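Local coordinates for protein uroporphyrinogen III cosynthase (HemD) (Helicobacter pylori, PDB 3P9Z) that probably catalyses the cyclization of the linear tetrapyrrole hydroxymethylbilane to the macrocycle uroporphyrinogen III, a step of porphyrin biosynthesis, at residues S163-T168 against F180-N185; A175-F180 against L197-Q202. One frame throughout, in Å; residues are numbered along the deposited sequence.

Interaction 1: S163-T168 against F180-N185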
ATOM      1  N   SER A 163      -1.567   1.787  25.534  1.00 26.96           N
ATOM      2  CA  SER A 163      -2.195   1.366  24.270  1.00 25.91           C
ATOM      3  C   SER A 163      -1.416   0.268  23.564  1.00 25.07           C
ATOM      4  O   SER A 163      -0.184   0.238  23.601  1.00 24.19           O
ATOM      5  CB  SER A 163      -2.324   2.538  23.283  1.00 25.59           C
ATOM      6  OG  SER A 163      -3.211   3.543  23.751  1.00 27.04           O
ATOM      7  N   ILE A 164      -2.155  -0.620  22.909  1.00 24.41           N
ATOM      8  CA  ILE A 164      -1.582  -1.563  21.958  1.00 24.45           C
ATOM      9  C   ILE A 164      -1.728  -0.984  20.539  1.00 24.28           C
ATOM     10  O   ILE A 164      -2.838  -0.739  20.084  1.00 24.54           O
ATOM     11  CB  ILE A 164      -2.283  -2.942  22.040  1.00 24.45           C
ATOM     12  CG1 ILE A 164      -2.107  -3.577  23.434  1.00 24.99           C
ATOM     13  CG2 ILE A 164      -1.760  -3.879  20.961  1.00 23.93           C
ATOM     14  CD1 ILE A 164      -3.283  -4.464  23.850  1.00 26.08           C
ATOM     15  N   LEU A 165      -0.609  -0.802  19.846  1.00 23.67           N
ATOM     16  CA  LEU A 165      -0.597  -0.150  18.539  1.00 23.67           C
ATOM     17  C   LEU A 165      -0.282  -1.136  17.414  1.00 23.49           C
ATOM     18  O   LEU A 165       0.786  -1.785  17.417  1.00 22.93           O
ATOM     19  CB  LEU A 165       0.433   0.988  18.515  1.00 23.26           C
ATOM     20  CG  LEU A 165       0.467   1.913  19.731  1.00 24.94           C
ATOM     21  CD1 LEU A 165       1.660   2.830  19.645  1.00 25.00           C
ATOM     22  CD2 LEU A 165      -0.833   2.710  19.832  1.00 24.99           C
ATOM     23  N   ILE A 166      -1.209  -1.227  16.461  1.00 22.66           N
ATOM     24  CA  ILE A 166      -1.070  -2.131  15.310  1.00 22.37           C
ATOM     25  C   ILE A 166      -0.527  -1.398  14.089  1.00 22.26           C
ATOM     26  O   ILE A 166      -1.220  -0.541  13.492  1.00 22.20           O
ATOM     27  CB  ILE A 166      -2.422  -2.848  14.952  1.00 22.48           C
ATOM     28  CG1 ILE A 166      -2.952  -3.643  16.155  1.00 20.67           C
ATOM     29  CG2 ILE A 166      -2.234  -3.757  13.731  1.00 21.89           C
ATOM     30  CD1 ILE A 166      -4.361  -4.202  16.008  1.00 20.66           C
ATOM     31  N   PHE A 167       0.710  -1.723  13.715  1.00 21.84           N
ATOM     32  CA  PHE A 167       1.315  -1.123  12.519  1.00 22.01           C
ATOM     33  C   PHE A 167       1.177  -2.043  11.316  1.00 22.59           C
ATOM     34  O   PHE A 167       1.675  -3.178  11.335  1.00 21.32           O
ATOM     35  CB  PHE A 167       2.784  -0.769  12.779  1.00 21.66           C
ATOM     36  CG  PHE A 167       2.974   0.211  13.918  1.00 20.94           C
ATOM     37  CD1 PHE A 167       2.845   1.593  13.698  1.00 20.27           C
ATOM     38  CD2 PHE A 167       3.289  -0.238  15.193  1.00 20.43           C
ATOM     39  CE1 PHE A 167       3.014   2.513  14.754  1.00 19.71           C
ATOM     40  CE2 PHE A 167       3.470   0.669  16.261  1.00 20.54           C
ATOM     41  CZ  PHE A 167       3.327   2.057  16.034  1.00 19.62           C
ATOM     42  N   THR A 168       0.524  -1.542  10.265  1.00 21.78           N
ATOM     43  CA  THR A 168       0.173  -2.375   9.114  1.00 22.41           C
ATOM     44  C   THR A 168       1.113  -2.208   7.924  1.00 22.95           C
ATOM     45  O   THR A 168       0.961  -2.900   6.931  1.00 23.35           O
ATOM     46  CB  THR A 168      -1.283  -2.130   8.659  1.00 22.35           C
ATOM     47  OG1 THR A 168      -1.417  -0.770   8.219  1.00 23.26           O
ATOM     48  CG2 THR A 168      -2.247  -2.373   9.817  1.00 22.63           C
ATOM     49  N   PHE A 180       4.830  11.170  17.320  1.00 27.37           N
ATOM     50  CA  PHE A 180       4.565  10.733  18.682  1.00 28.16           C
ATOM     51  C   PHE A 180       5.726   9.968  19.276  1.00 28.15           C
ATOM     52  O   PHE A 180       6.345   9.132  18.606  1.00 28.64           O
ATOM     53  CB  PHE A 180       3.318   9.835  18.712  1.00 27.27           C
ATOM     54  CG  PHE A 180       2.087  10.473  18.120  1.00 28.86           C
ATOM     55  CD1 PHE A 180       1.460  11.551  18.756  1.00 29.03           C
ATOM     56  CD2 PHE A 180       1.546   9.995  16.923  1.00 27.80           C
ATOM     57  CE1 PHE A 180       0.326  12.133  18.218  1.00 27.35           C
ATOM     58  CE2 PHE A 180       0.412  10.573  16.388  1.00 29.01           C
ATOM     59  CZ  PHE A 180      -0.197  11.642  17.033  1.00 28.76           C
ATOM     60  N   GLU A 181       6.007  10.243  20.540  1.00 28.61           N
ATOM     61  CA  GLU A 181       6.949   9.450  21.315  1.00 29.48           C
ATOM     62  C   GLU A 181       6.392   8.028  21.436  1.00 29.11           C
ATOM     63  O   GLU A 181       5.196   7.825  21.655  1.00 28.87           O
ATOM     64  CB  GLU A 181       7.124  10.090  22.705  1.00 30.08           C
ATOM     65  CG  GLU A 181       8.126   9.414  23.651  1.00 34.39           C
ATOM     66  CD  GLU A 181       8.130  10.012  25.088  1.00 39.86           C
ATOM     67  OE1 GLU A 181       7.240  10.833  25.434  1.00 42.13           O
ATOM     68  OE2 GLU A 181       9.022   9.640  25.887  1.00 41.73           O
ATOM     69  N   PHE A 182       7.255   7.043  21.239  1.00 29.23           N
ATOM     70  CA  PHE A 182       6.887   5.690  21.533  1.00 29.39           C
ATOM     71  C   PHE A 182       7.214   5.437  22.999  1.00 29.64           C
ATOM     72  O   PHE A 182       8.376   5.229  23.382  1.00 29.60           O
ATOM     73  CB  PHE A 182       7.572   4.666  20.623  1.00 29.02           C
ATOM     74  CG  PHE A 182       6.925   3.309  20.686  1.00 28.60           C
ATOM     75  CD1 PHE A 182       7.265   2.405  21.701  1.00 27.45           C
ATOM     76  CD2 PHE A 182       5.939   2.950  19.773  1.00 27.46           C
ATOM     77  CE1 PHE A 182       6.657   1.173  21.782  1.00 27.11           C
ATOM     78  CE2 PHE A 182       5.320   1.719  19.856  1.00 27.34           C
ATOM     79  CZ  PHE A 182       5.679   0.821  20.861  1.00 27.91           C
ATOM     80  N   LEU A 183       6.163   5.487  23.806  1.00 30.32           N
ATOM     81  CA  LEU A 183       6.239   5.238  25.237  1.00 31.04           C
ATOM     82  C   LEU A 183       6.625   3.789  25.489  1.00 30.81           C
ATOM     83  O   LEU A 183       6.199   2.883  24.761  1.00 30.26           O
ATOM     84  CB  LEU A 183       4.880   5.536  25.879  1.00 30.99           C
ATOM     85  CG  LEU A 183       4.278   6.931  25.730  1.00 33.76           C
ATOM     86  CD1 LEU A 183       2.991   7.022  26.540  1.00 34.81           C
ATOM     87  CD2 LEU A 183       5.256   8.056  26.158  1.00 34.82           C
ATOM     88  N   GLU A 184       7.434   3.570  26.521  1.00 31.35           N
ATOM     89  CA  GLU A 184       7.860   2.215  26.889  1.00 31.49           C
ATOM     90  C   GLU A 184       6.657   1.308  27.214  1.00 31.06           C
ATOM     91  O   GLU A 184       6.709   0.097  26.980  1.00 31.88           O
ATOM     92  CB  GLU A 184       8.843   2.261  28.062  1.00 32.11           C
ATOM     93  N   ASN A 185       5.580   1.906  27.720  1.00 30.26           N
ATOM     94  CA  ASN A 185       4.370   1.164  28.078  1.00 29.70           C
ATOM     95  C   ASN A 185       3.390   0.865  26.915  1.00 29.26           C
ATOM     96  O   ASN A 185       2.403   0.129  27.092  1.00 29.40           O
ATOM     97  CB  ASN A 185       3.679   1.769  29.320  1.00 29.67           C
ATOM     98  CG  ASN A 185       2.922   3.077  29.043  1.00 32.12           C
ATOM     99  OD1 ASN A 185       2.460   3.358  27.932  1.00 32.85           O
ATOM    100  ND2 ASN A 185       2.771   3.871  30.086  1.00 34.24           N
TER
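Phe182 reaches from its loop to two side chains of strand 164-167, Leu165 and Phe167. One ring atom does all the close work: Phe182 CE2 lies 3.8 Å from Leu165 CD1 and 4.2 Å from Phe167 CE2. With CG opposite the backbone N (chi1 -165°), the Phe182 ring swings in from the loop to the strand, although its CB does not point there. Leu165 and Phe167 both set CG beside the backbone N and aim CB at the loop. The leucine runs past Phe182 in the opposite sense and offers a single methyl. Phe167 and Phe182 meet edge against edge, each near the plane of the other, so neither ring lies over a face in this pair. The contact is apolar, and no hydrogen bond joins the two segments. Asn185 comes near Ser163 through the backbone, and its amide is bonded just before the segment: OD1 accepts from Lys162 N and ND2 donates to Glu161 OE1. These bonds tie the end of the loop to the residues just before the strand.

The loop leads from helix 170-179 to strand 187-190, which pairs in parallel with strand 164-167. It closes a beta-alpha-beta crossover. Phe176 and Leu177 of the helix also touch Phe182, while strand 7-10 flanks strand 164-167 on its other edge.

Interaction 2: A175-F180 against L197-Q202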
ATOM      1  N   ALA A 175       5.433   7.352  10.061  1.00 23.56           N
ATOM      2  CA  ALA A 175       4.593   8.513  10.317  1.00 23.70           C
ATOM      3  C   ALA A 175       4.274   8.630  11.810  1.00 23.75           C
ATOM      4  O   ALA A 175       4.256   9.726  12.372  1.00 23.40           O
ATOM      5  CB  ALA A 175       3.310   8.426   9.506  1.00 22.94           C
ATOM      6  N   PHE A 176       4.015   7.495  12.451  1.00 24.16           N
ATOM      7  CA  PHE A 176       3.737   7.527  13.874  1.00 24.33           C
ATOM      8  C   PHE A 176       4.913   8.139  14.621  1.00 25.02           C
ATOM      9  O   PHE A 176       4.729   9.059  15.431  1.00 25.10           O
ATOM     10  CB  PHE A 176       3.428   6.140  14.416  1.00 24.07           C
ATOM     11  CG  PHE A 176       3.063   6.135  15.864  1.00 23.84           C
ATOM     12  CD1 PHE A 176       4.045   5.952  16.843  1.00 24.57           C
ATOM     13  CD2 PHE A 176       1.745   6.325  16.260  1.00 23.51           C
ATOM     14  CE1 PHE A 176       3.723   5.948  18.208  1.00 23.34           C
ATOM     15  CE2 PHE A 176       1.409   6.326  17.626  1.00 25.90           C
ATOM     16  CZ  PHE A 176       2.407   6.131  18.599  1.00 24.03           C
ATOM     17  N   LEU A 177       6.112   7.638  14.338  1.00 25.48           N
ATOM     18  CA  LEU A 177       7.313   8.074  15.057  1.00 26.87           C
ATOM     19  C   LEU A 177       7.668   9.514  14.728  1.00 27.10           C
ATOM     20  O   LEU A 177       8.235  10.199  15.548  1.00 28.13           O
ATOM     21  CB  LEU A 177       8.494   7.143  14.791  1.00 26.74           C
ATOM     22  CG  LEU A 177       8.326   5.736  15.388  1.00 27.79           C
ATOM     23  CD1 LEU A 177       9.492   4.836  14.981  1.00 28.65           C
ATOM     24  CD2 LEU A 177       8.183   5.799  16.919  1.00 26.52           C
ATOM     25  N   HIS A 178       7.303   9.977  13.541  1.00 27.37           N
ATOM     26  CA  HIS A 178       7.438  11.404  13.231  1.00 28.03           C
ATOM     27  C   HIS A 178       6.693  12.263  14.246  1.00 27.64           C
ATOM     28  O   HIS A 178       7.204  13.285  14.678  1.00 28.44           O
ATOM     29  CB  HIS A 178       6.961  11.728  11.809  1.00 27.64           C
ATOM     30  CG  HIS A 178       7.157  13.163  11.429  1.00 29.30           C
ATOM     31  ND1 HIS A 178       8.233  13.602  10.687  1.00 29.81           N
ATOM     32  CD2 HIS A 178       6.437  14.270  11.738  1.00 30.64           C
ATOM     33  CE1 HIS A 178       8.153  14.913  10.534  1.00 30.55           C
ATOM     34  NE2 HIS A 178       7.076  15.343  11.169  1.00 30.02           N
ATOM     35  N   TYR A 179       5.491  11.850  14.638  1.00 27.44           N
ATOM     36  CA  TYR A 179       4.639  12.716  15.449  1.00 27.73           C
ATOM     37  C   TYR A 179       4.615  12.424  16.945  1.00 27.81           C
ATOM     38  O   TYR A 179       4.376  13.324  17.745  1.00 27.51           O
ATOM     39  CB  TYR A 179       3.205  12.687  14.928  1.00 28.22           C
ATOM     40  CG  TYR A 179       2.966  13.550  13.702  1.00 29.10           C
ATOM     41  CD1 TYR A 179       3.061  14.942  13.778  1.00 30.83           C
ATOM     42  CD2 TYR A 179       2.604  12.979  12.477  1.00 29.82           C
ATOM     43  CE1 TYR A 179       2.842  15.742  12.658  1.00 31.44           C
ATOM     44  CE2 TYR A 179       2.361  13.785  11.340  1.00 29.39           C
ATOM     45  CZ  TYR A 179       2.477  15.153  11.442  1.00 31.34           C
ATOM     46  OH  TYR A 179       2.250  15.958  10.336  1.00 31.49           O
ATOM     47  N   PHE A 180       4.830  11.170  17.320  1.00 27.37           N
ATOM     48  CA  PHE A 180       4.565  10.733  18.682  1.00 28.16           C
ATOM     49  C   PHE A 180       5.726   9.968  19.276  1.00 28.15           C
ATOM     50  O   PHE A 180       6.345   9.132  18.606  1.00 28.64           O
ATOM     51  CB  PHE A 180       3.318   9.835  18.712  1.00 27.27           C
ATOM     52  CG  PHE A 180       2.087  10.473  18.120  1.00 28.86           C
ATOM     53  CD1 PHE A 180       1.460  11.551  18.756  1.00 29.03           C
ATOM     54  CD2 PHE A 180       1.546   9.995  16.923  1.00 27.80           C
ATOM     55  CE1 PHE A 180       0.326  12.133  18.218  1.00 27.35           C
ATOM     56  CE2 PHE A 180       0.412  10.573  16.388  1.00 29.01           C
ATOM     57  CZ  PHE A 180      -0.197  11.642  17.033  1.00 28.76           C
ATOM     58  N   LEU A 197      10.934  -5.319  11.551  1.00 23.54           N
ATOM     59  CA  LEU A 197      12.379  -5.103  11.480  1.00 24.24           C
ATOM     60  C   LEU A 197      12.726  -3.627  11.272  1.00 24.32           C
ATOM     61  O   LEU A 197      13.784  -3.150  11.711  1.00 24.18           O
ATOM     62  CB  LEU A 197      13.025  -6.010  10.415  1.00 24.31           C
ATOM     63  CG  LEU A 197      12.967  -7.512  10.760  1.00 24.27           C
ATOM     64  CD1 LEU A 197      13.442  -8.400   9.603  1.00 24.54           C
ATOM     65  CD2 LEU A 197      13.787  -7.804  12.005  1.00 19.92           C
ATOM     66  N   TYR A 198      11.817  -2.900  10.629  1.00 24.45           N
ATOM     67  CA  TYR A 198      11.943  -1.445  10.568  1.00 23.97           C
ATOM     68  C   TYR A 198      11.825  -0.846  11.975  1.00 23.65           C
ATOM     69  O   TYR A 198      12.683  -0.067  12.403  1.00 23.14           O
ATOM     70  CB  TYR A 198      10.895  -0.829   9.641  1.00 24.59           C
ATOM     71  CG  TYR A 198      10.885   0.669   9.791  1.00 26.06           C
ATOM     72  CD1 TYR A 198      11.831   1.454   9.128  1.00 26.58           C
ATOM     73  CD2 TYR A 198       9.986   1.290  10.656  1.00 25.91           C
ATOM     74  CE1 TYR A 198      11.855   2.847   9.292  1.00 30.02           C
ATOM     75  CE2 TYR A 198      10.007   2.691  10.840  1.00 28.96           C
ATOM     76  CZ  TYR A 198      10.938   3.447  10.150  1.00 29.86           C
ATOM     77  OH  TYR A 198      10.965   4.805  10.311  1.00 32.76           O
ATOM     78  N   LEU A 199      10.765  -1.211  12.696  1.00 22.94           N
ATOM     79  CA  LEU A 199      10.614  -0.790  14.093  1.00 23.26           C
ATOM     80  C   LEU A 199      11.833  -1.130  14.969  1.00 23.24           C
ATOM     81  O   LEU A 199      12.287  -0.321  15.778  1.00 22.12           O
ATOM     82  CB  LEU A 199       9.339  -1.383  14.714  1.00 22.64           C
ATOM     83  CG  LEU A 199       8.035  -0.736  14.222  1.00 23.27           C
ATOM     84  CD1 LEU A 199       6.822  -1.535  14.686  1.00 21.67           C
ATOM     85  CD2 LEU A 199       7.932   0.706  14.696  1.00 22.44           C
ATOM     86  N   GLN A 200      12.353  -2.338  14.804  1.00 24.18           N
ATOM     87  CA  GLN A 200      13.508  -2.777  15.592  1.00 25.67           C
ATOM     88  C   GLN A 200      14.769  -1.940  15.272  1.00 26.37           C
ATOM     89  O   GLN A 200      15.578  -1.661  16.161  1.00 26.42           O
ATOM     90  CB  GLN A 200      13.738  -4.259  15.325  1.00 25.58           C
ATOM     91  CG  GLN A 200      14.927  -4.867  16.024  1.00 27.94           C
ATOM     92  CD  GLN A 200      15.032  -6.351  15.732  1.00 30.69           C
ATOM     93  OE1 GLN A 200      14.068  -7.112  15.910  1.00 30.00           O
ATOM     94  NE2 GLN A 200      16.201  -6.769  15.271  1.00 32.37           N
ATOM     95  N   GLU A 201      14.914  -1.530  14.008  1.00 27.20           N
ATOM     96  CA  GLU A 201      15.979  -0.616  13.592  1.00 28.79           C
ATOM     97  C   GLU A 201      15.860   0.691  14.381  1.00 28.37           C
ATOM     98  O   GLU A 201      16.865   1.309  14.738  1.00 27.95           O
ATOM     99  CB  GLU A 201      15.900  -0.366  12.069  1.00 29.76           C
ATOM    100  CG  GLU A 201      16.824   0.755  11.524  1.00 34.56           C
ATOM    101  CD  GLU A 201      16.627   1.039  10.023  1.00 39.86           C
ATOM    102  OE1 GLU A 201      15.729   0.428   9.395  1.00 41.73           O
ATOM    103  OE2 GLU A 201      17.374   1.881   9.471  1.00 41.54           O
ATOM    104  N   GLN A 202      14.616   1.087  14.669  1.00 28.40           N
ATOM    105  CA  GLN A 202      14.340   2.300  15.431  1.00 28.45           C
ATOM    106  C   GLN A 202      14.452   2.054  16.940  1.00 28.07           C
ATOM    107  O   GLN A 202      14.163   2.937  17.732  1.00 28.56           O
ATOM    108  CB  GLN A 202      12.947   2.861  15.087  1.00 28.61           C
ATOM    109  CG  GLN A 202      12.659   3.089  13.578  1.00 29.38           C
ATOM    110  CD  GLN A 202      13.759   3.859  12.840  1.00 32.23           C
ATOM    111  OE1 GLN A 202      14.342   3.359  11.885  1.00 35.47           O
ATOM    112  NE2 GLN A 202      14.034   5.079  13.275  1.00 33.06           N
TER
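Leu177 projects from helix 170-179 and rests one methyl against Gln202, at the end of helix 193-201. Leu177 CD1 is 3.9 Å from Gln202 CG and 4.0 Å from Gln202 CB. The leucine thus meets the aliphatic root of the glutamine, not its amide. Each CB points toward the other segment, and the two side chains pass at a slant. In each, CG stands beside the backbone N. Gln202 then bends at chi2 (-49°), which carries the amide away from the leucine methyl. Its CG also sits 3.7 Å above one face of the Tyr198 ring, toward the rim. Tyr198 precedes it by one helical turn, so the methylene touches both that ring and Leu177 CD1, in directions roughly at right angles.

The two helices belong to successive beta-alpha units of an alternating alpha/beta domain. Strands 164-167, 187-190 and 206-208 run parallel and adjacent, and each of the first two is followed by one of these helices. Uroporphyrinogen-III synthases have two such domains joined by a beta-strand linker.

Deeper in, the same Leu177 methyl comes within 4.4 Å of Leu199 CD2. This is a looser touch; Leu199 is buried, and the tip of its side chain comes closer than its CB direction suggests. No hydrogen bond crosses between the segments. Each helix end is held by its own backbone: Phe176 O accepts from both Tyr179 N and Phe180 N, and Gln202 N donates to Tyr198 O. Ile204, in the loop after helix 193-201, also touches Leu177. Tyr198 and Leu199 reach Ala173, an earlier residue of the leucine's helix.

Helix 170-179 connects the two contacts, and Phe180, just beyond its end, lies in a segment of each, though it makes no contact across either. Interaction 1 is mostly buried and joins the strand before the helix to the loop after it. Interaction 2 lies nearer the surface, where this helix meets the next. Both are apolar, but the first brings aromatic rings and a leucine together, whereas the second sets a leucine against the methylenes of an exposed glutamine. Their centres are 9 Å apart and their side chains touch one another. Leu165 CD1 packs 3.5 Å from Phe176 CZ, and Phe167 CD2 is 3.8 Å from Leu199 CD1.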